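Local coordinates for embryonic developmental protein tofu-6 (Caenorhabditis elegans, PDB 7OCX) that takes part in piRNA (21U-RNA) biogenesis as a subunit of the PETISCO complex and pairs through its RNA recognition motif domain with that of PID-3, at residues A17-R22 against V91-N96; H35-F40 against D71-N76. All coordinates share one frame; numbering follows the deposited sequence.

Both contacts belong to one RNA recognition motif fold. Contact 1 joins two neighbouring strands of the antiparallel sheet, and contact 2 joins the ends of the two helices that lie on it. Contact 1 is held by backbone hydrogen bonds and has a buried apolar face and a more exposed histidine face. Contact 2 is smaller and mainly side-chain packing, with no hydrogen bond between the segments, buried at Phe37 and Val73 and exposed at Glu72 and Asn76. The two meet in the core between sheet and helices: Ile21 packs on Phe37 and Phe19 on Val73. A salt bridge, Asp93 OD1 to Arg74 NH2 at 2.7 Å, also ties them together.

Contact 1: A17-R22 against V91-N96; sequences AGFHIR and VTDHKN
This contact pairs the first and last strands of an RNA recognition motif, neighbours in the middle of its antiparallel sheet. His20 and Thr92 form a hydrogen-bonded pair, between the non-hydrogen-bonded pairs Phe19-Asp93 and Ile21-Val91. His20 N gives its hydrogen to Thr92 O at 2.8 Å, and Thr92 N returns one to His20 O at 2.9 Å. His94 N adds a nearly straight bond to Gly18 O, but it comes from above the carbonyl plane.

Phe19, Ile21 and Val91 lie on the face covered by the helices. Val91 holds CG1 anti to its backbone N (chi1 178°), and this branch reaches Phe19 CD1 at 3.5 Å. Its other branch, CG2, lies alongside Ile21 CD1. Asp93 runs beside Phe19, and its OD1 comes near Phe19 CE1. The main partner of this carboxylate is Arg74 of helix 67-75. Phe19 also packs on Ala70 of that helix.

His20 and Thr92 share the opposite face, which in RNA recognition motifs commonly carries the RNA-binding surface. Thr92 OG1 sits between the backbone N and the carbonyl carbon (chi1 56°), where it meets His20 CB at 3.4 Å. The imidazole of His20 comes up to the edge of the His94 ring, with NE2 3.6 Å from His94 CD2. The two ring planes are 52° apart. His94 also makes an edge-to-face contact with Phe61 on strand 57-64. Gly18 O, already the acceptor of His94 N, also takes a hydrogen from a water at 2.7 Å, and the same water donates to His94 O at 3.0 Å.

Contact 2: H35-F40 against D71-N76; sequences HVFQNF and DEVRKN
Phe40 and Val73 carry this contact, where the ends of the two helices of the RNA recognition motif come together. Phe40 follows helix 30-38, and its N bonds back to Phe37 O. Its CG stands anti to its own carbonyl carbon (chi1 -56°), which carries the ring across to helix 67-75. There one ring face lies over Val73 CA. Val73 CG2 touches Phe40 CB at 3.5 Å and CG at 3.7 Å, and the two side chains cross at about a right angle.

The two branches of Val73 divide the work. With chi1 at 169°, CG1 is anti to the backbone N and CG2 lies beside it. CG1 approaches Phe37 CE2 at 4.0 Å, while CG2 faces mainly Phe40. Val73 thus touches both phenylalanines.

Asn76, just past the helix, meets Phe40 from the opposite direction. Its CB is 3.6 Å from Phe40 CE2, and the amide and ring planes are 69° apart. At the outer side, Glu72 CB comes within 3.8 Å of Phe40 O.

On helix 67-75, Asp71 forms salt bridges with Arg74 and with Arg73 of a PID-3 chain. The contact as a whole lies over the sheet. Phe37 and Val73 both reach down to strand 18-25, which follows directly into helix 30-38 along the chain, while Phe40 also touches Leu82 on strand 81-84, an outermost strand of the sheet within this chain.

Contact 1: A17-R22 against V91-N96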
loop_
_atom_site.group_PDB
_atom_site.type_symbol
_atom_site.label_atom_id
_atom_site.label_comp_id
_atom_site.label_asym_id
_atom_site.label_seq_id
_atom_site.Cartn_x
_atom_site.Cartn_y
_atom_site.Cartn_z
ATOM N N ALA C 17 16.475 8.555 6.109
ATOM C CA ALA C 17 16.537 7.366 5.273
ATOM C C ALA C 17 17.672 7.419 4.268
ATOM O O ALA C 17 17.895 6.437 3.556
ATOM C CB ALA C 17 15.214 7.162 4.525
ATOM N N GLY C 18 18.412 8.521 4.220
ATOM C CA GLY C 18 19.402 8.715 3.186
ATOM C C GLY C 18 20.835 8.860 3.647
ATOM O O GLY C 18 21.116 9.253 4.787
ATOM N N PHE C 19 21.753 8.573 2.726
ATOM C CA PHE C 19 23.174 8.564 3.012
ATOM C C PHE C 19 23.961 9.258 1.913
ATOM O O PHE C 19 23.616 9.172 0.732
ATOM C CB PHE C 19 23.703 7.144 3.123
ATOM C CG PHE C 19 23.045 6.340 4.174
ATOM C CD1 PHE C 19 23.343 6.550 5.508
ATOM C CD2 PHE C 19 22.114 5.376 3.836
ATOM C CE1 PHE C 19 22.731 5.803 6.474
ATOM C CE2 PHE C 19 21.507 4.619 4.796
ATOM C CZ PHE C 19 21.810 4.841 6.123
ATOM N N HIS C 20 25.033 9.933 2.324
ATOM C CA HIS C 20 26.094 10.349 1.419
ATOM C C HIS C 20 27.152 9.254 1.426
ATOM O O HIS C 20 27.480 8.704 2.486
ATOM C CB HIS C 20 26.709 11.681 1.852
ATOM C CG HIS C 20 25.783 12.850 1.692
ATOM N ND1 HIS C 20 25.356 13.307 0.462
ATOM C CD2 HIS C 20 25.214 13.666 2.613
ATOM C CE1 HIS C 20 24.557 14.346 0.634
ATOM N NE2 HIS C 20 24.454 14.584 1.930
ATOM N N ILE C 21 27.669 8.930 0.240
ATOM C CA ILE C 21 28.595 7.823 0.037
ATOM C C ILE C 21 29.879 8.365 -0.562
ATOM O O ILE C 21 29.842 9.008 -1.617
ATOM C CB ILE C 21 28.039 6.758 -0.925
ATOM C CG1 ILE C 21 26.603 6.401 -0.599
ATOM C CG2 ILE C 21 28.961 5.549 -0.897
ATOM C CD1 ILE C 21 26.421 5.810 0.726
ATOM N N ARG C 22 31.013 8.048 0.057
ATOM C CA ARG C 22 32.311 8.416 -0.493
ATOM C C ARG C 22 33.161 7.163 -0.671
ATOM O O ARG C 22 32.858 6.097 -0.128
ATOM C CB ARG C 22 33.016 9.423 0.424
ATOM C CG ARG C 22 32.340 10.787 0.448
ATOM C CD ARG C 22 33.179 11.861 -0.223
ATOM N NE ARG C 22 34.241 12.347 0.651
ATOM C CZ ARG C 22 35.538 12.127 0.472
ATOM N NH1 ARG C 22 35.988 11.415 -0.548
ATOM N NH2 ARG C 22 36.404 12.643 1.339
ATOM N N VAL C 91 30.266 6.294 4.638
ATOM C CA VAL C 91 28.817 6.497 4.669
ATOM C C VAL C 91 28.497 7.515 5.751
ATOM O O VAL C 91 28.944 7.375 6.896
ATOM C CB VAL C 91 28.072 5.172 4.915
ATOM C CG1 VAL C 91 26.552 5.373 5.004
ATOM C CG2 VAL C 91 28.417 4.177 3.813
ATOM N N THR C 92 27.744 8.550 5.386
ATOM C CA THR C 92 27.319 9.574 6.327
ATOM C C THR C 92 25.845 9.862 6.112
ATOM O O THR C 92 25.295 9.624 5.044
ATOM C CB THR C 92 28.144 10.862 6.215
ATOM O OG1 THR C 92 28.112 11.373 4.880
ATOM C CG2 THR C 92 29.567 10.620 6.644
ATOM N N ASP C 93 25.190 10.357 7.157
ATOM C CA ASP C 93 23.750 10.573 7.094
ATOM C C ASP C 93 23.439 11.832 6.299
ATOM O O ASP C 93 24.062 12.876 6.508
ATOM C CB ASP C 93 23.155 10.734 8.494
ATOM C CG ASP C 93 23.221 9.474 9.328
ATOM O OD1 ASP C 93 23.003 8.360 8.809
ATOM O OD2 ASP C 93 23.514 9.612 10.530
ATOM N N HIS C 94 22.448 11.747 5.419
ATOM C CA HIS C 94 21.969 12.922 4.701
ATOM C C HIS C 94 20.946 13.680 5.547
ATOM O O HIS C 94 20.140 13.074 6.255
ATOM C CB HIS C 94 21.323 12.505 3.378
ATOM C CG HIS C 94 20.541 13.602 2.731
ATOM N ND1 HIS C 94 19.235 13.880 3.071
ATOM C CD2 HIS C 94 20.875 14.484 1.760
ATOM C CE1 HIS C 94 18.807 14.907 2.358
ATOM N NE2 HIS C 94 19.778 15.283 1.544
ATOM N N LYS C 95 20.978 15.015 5.464
ATOM C CA LYS C 95 20.034 15.871 6.173
ATOM C C LYS C 95 19.337 16.797 5.178
ATOM O O LYS C 95 19.981 17.369 4.295
ATOM C CB LYS C 95 20.729 16.721 7.262
ATOM C CG LYS C 95 21.557 15.918 8.257
ATOM C CD LYS C 95 20.702 15.254 9.331
ATOM C CE LYS C 95 21.364 13.971 9.806
ATOM N NZ LYS C 95 20.834 13.442 11.089
ATOM N N ASN C 96 18.022 16.954 5.327
ATOM C CA ASN C 96 17.280 17.871 4.470
ATOM C C ASN C 96 17.534 19.316 4.907
ATOM O O ASN C 96 17.919 19.590 6.046
ATOM C CB ASN C 96 15.781 17.564 4.518
ATOM C CG ASN C 96 15.415 16.282 3.777
ATOM O OD1 ASN C 96 15.770 16.085 2.615
ATOM N ND2 ASN C 96 14.701 15.398 4.465
HETATM O O HOH W 1 19.630 10.206 6.879
#

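Contact 2: H35-F40 against D71-N76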
loop_
_atom_site.group_PDB
_atom_site.type_symbol
_atom_site.label_atom_id
_atom_site.label_comp_id
_atom_site.label_asym_id
_atom_site.label_seq_id
_atom_site.Cartn_x
_atom_site.Cartn_y
_atom_site.Cartn_z
ATOM N N HIS C 35 23.332 -2.302 -5.956
ATOM C CA HIS C 35 23.400 -3.703 -5.538
ATOM C C HIS C 35 23.933 -3.813 -4.112
ATOM O O HIS C 35 23.484 -4.658 -3.331
ATOM C CB HIS C 35 24.283 -4.552 -6.468
ATOM C CG HIS C 35 23.710 -4.790 -7.836
ATOM N ND1 HIS C 35 22.357 -4.904 -8.078
ATOM C CD2 HIS C 35 24.323 -5.035 -9.024
ATOM C CE1 HIS C 35 22.156 -5.130 -9.366
ATOM N NE2 HIS C 35 23.333 -5.227 -9.961
ATOM N N VAL C 36 24.922 -2.989 -3.767
ATOM C CA VAL C 36 25.468 -3.042 -2.419
ATOM C C VAL C 36 24.400 -2.702 -1.394
ATOM O O VAL C 36 24.292 -3.363 -0.354
ATOM C CB VAL C 36 26.683 -2.111 -2.276
ATOM C CG1 VAL C 36 27.023 -1.935 -0.791
ATOM C CG2 VAL C 36 27.834 -2.695 -3.049
ATOM N N PHE C 37 23.610 -1.653 -1.656
ATOM C CA PHE C 37 22.639 -1.216 -0.662
ATOM C C PHE C 37 21.362 -2.031 -0.698
ATOM O O PHE C 37 20.696 -2.171 0.332
ATOM C CB PHE C 37 22.381 0.283 -0.813
ATOM C CG PHE C 37 23.470 1.086 -0.208
ATOM C CD1 PHE C 37 24.659 1.280 -0.873
ATOM C CD2 PHE C 37 23.345 1.538 1.099
ATOM C CE1 PHE C 37 25.699 1.951 -0.263
ATOM C CE2 PHE C 37 24.375 2.224 1.704
ATOM C CZ PHE C 37 25.555 2.428 1.019
ATOM N N GLN C 38 21.034 -2.634 -1.829
ATOM C CA GLN C 38 19.871 -3.504 -1.864
ATOM C C GLN C 38 19.971 -4.670 -0.883
ATOM O O GLN C 38 18.942 -5.226 -0.482
ATOM C CB GLN C 38 19.680 -4.059 -3.267
ATOM C CG GLN C 38 18.260 -4.305 -3.604
ATOM C CD GLN C 38 18.132 -5.369 -4.664
ATOM O OE1 GLN C 38 19.129 -5.815 -5.235
ATOM N NE2 GLN C 38 16.906 -5.796 -4.925
ATOM N N ASN C 39 21.185 -5.116 -0.543
ATOM C CA ASN C 39 21.304 -6.220 0.408
ATOM C C ASN C 39 20.757 -5.876 1.786
ATOM O O ASN C 39 20.513 -6.783 2.589
ATOM C CB ASN C 39 22.759 -6.669 0.561
ATOM C CG ASN C 39 23.342 -7.306 -0.683
ATOM O OD1 ASN C 39 22.659 -8.025 -1.417
ATOM N ND2 ASN C 39 24.609 -7.013 -0.947
ATOM N N PHE C 40 20.596 -4.593 2.096
ATOM C CA PHE C 40 20.100 -4.138 3.389
ATOM C C PHE C 40 18.625 -3.789 3.377
ATOM O O PHE C 40 18.041 -3.591 4.451
ATOM C CB PHE C 40 20.913 -2.923 3.847
ATOM C CG PHE C 40 22.380 -3.194 3.916
ATOM C CD1 PHE C 40 23.240 -2.645 2.989
ATOM C CD2 PHE C 40 22.899 -4.014 4.910
ATOM C CE1 PHE C 40 24.591 -2.907 3.040
ATOM C CE2 PHE C 40 24.253 -4.277 4.974
ATOM C CZ PHE C 40 25.101 -3.724 4.034
ATOM N N ASP C 71 18.307 1.991 8.926
ATOM C CA ASP C 71 18.868 1.529 10.191
ATOM C C ASP C 71 19.614 0.205 10.017
ATOM O O ASP C 71 20.673 0.005 10.626
ATOM C CB ASP C 71 17.777 1.392 11.260
ATOM C CG ASP C 71 17.303 2.743 11.797
ATOM O OD1 ASP C 71 18.012 3.754 11.596
ATOM O OD2 ASP C 71 16.285 2.787 12.510
ATOM N N GLU C 72 19.083 -0.715 9.192
ATOM C CA GLU C 72 19.811 -1.960 8.925
ATOM C C GLU C 72 21.141 -1.699 8.226
ATOM O O GLU C 72 22.085 -2.481 8.382
ATOM C CB GLU C 72 18.970 -2.935 8.088
ATOM C CG GLU C 72 17.630 -3.359 8.698
ATOM C CD GLU C 72 17.677 -4.751 9.342
ATOM O OE1 GLU C 72 16.906 -4.996 10.293
ATOM O OE2 GLU C 72 18.462 -5.610 8.878
ATOM N N VAL C 73 21.237 -0.624 7.438
ATOM C CA VAL C 73 22.539 -0.193 6.938
ATOM C C VAL C 73 23.416 0.277 8.088
ATOM O O VAL C 73 24.536 -0.214 8.278
ATOM C CB VAL C 73 22.380 0.911 5.877
ATOM C CG1 VAL C 73 23.726 1.542 5.564
ATOM C CG2 VAL C 73 21.770 0.335 4.622
ATOM N N ARG C 74 22.916 1.227 8.883
ATOM C CA ARG C 74 23.688 1.733 10.015
ATOM C C ARG C 74 24.190 0.599 10.906
ATOM O O ARG C 74 25.240 0.739 11.548
ATOM C CB ARG C 74 22.840 2.739 10.811
ATOM C CG ARG C 74 22.493 4.022 10.020
ATOM C CD ARG C 74 21.824 5.133 10.850
ATOM N NE ARG C 74 21.572 6.309 10.025
ATOM C CZ ARG C 74 20.451 6.561 9.364
ATOM N NH1 ARG C 74 19.360 5.836 9.541
ATOM N NH2 ARG C 74 20.434 7.560 8.488
ATOM N N LYS C 75 23.476 -0.537 10.943
ATOM C CA LYS C 75 23.916 -1.653 11.783
ATOM C C LYS C 75 25.201 -2.293 11.267
ATOM O O LYS C 75 26.079 -2.651 12.063
ATOM C CB LYS C 75 22.849 -2.747 11.901
ATOM C CG LYS C 75 21.640 -2.434 12.759
ATOM C CD LYS C 75 20.591 -3.547 12.684
ATOM C CE LYS C 75 19.233 -2.999 12.257
ATOM N NZ LYS C 75 18.308 -2.720 13.402
ATOM N N ASN C 76 25.314 -2.485 9.945
ATOM C CA ASN C 76 26.456 -3.187 9.376
ATOM C C ASN C 76 27.659 -2.285 9.164
ATOM O O ASN C 76 28.640 -2.713 8.546
ATOM C CB ASN C 76 26.096 -3.848 8.045
ATOM C CG ASN C 76 24.989 -4.866 8.181
ATOM O OD1 ASN C 76 23.935 -4.575 8.745
ATOM N ND2 ASN C 76 25.255 -6.095 7.736
#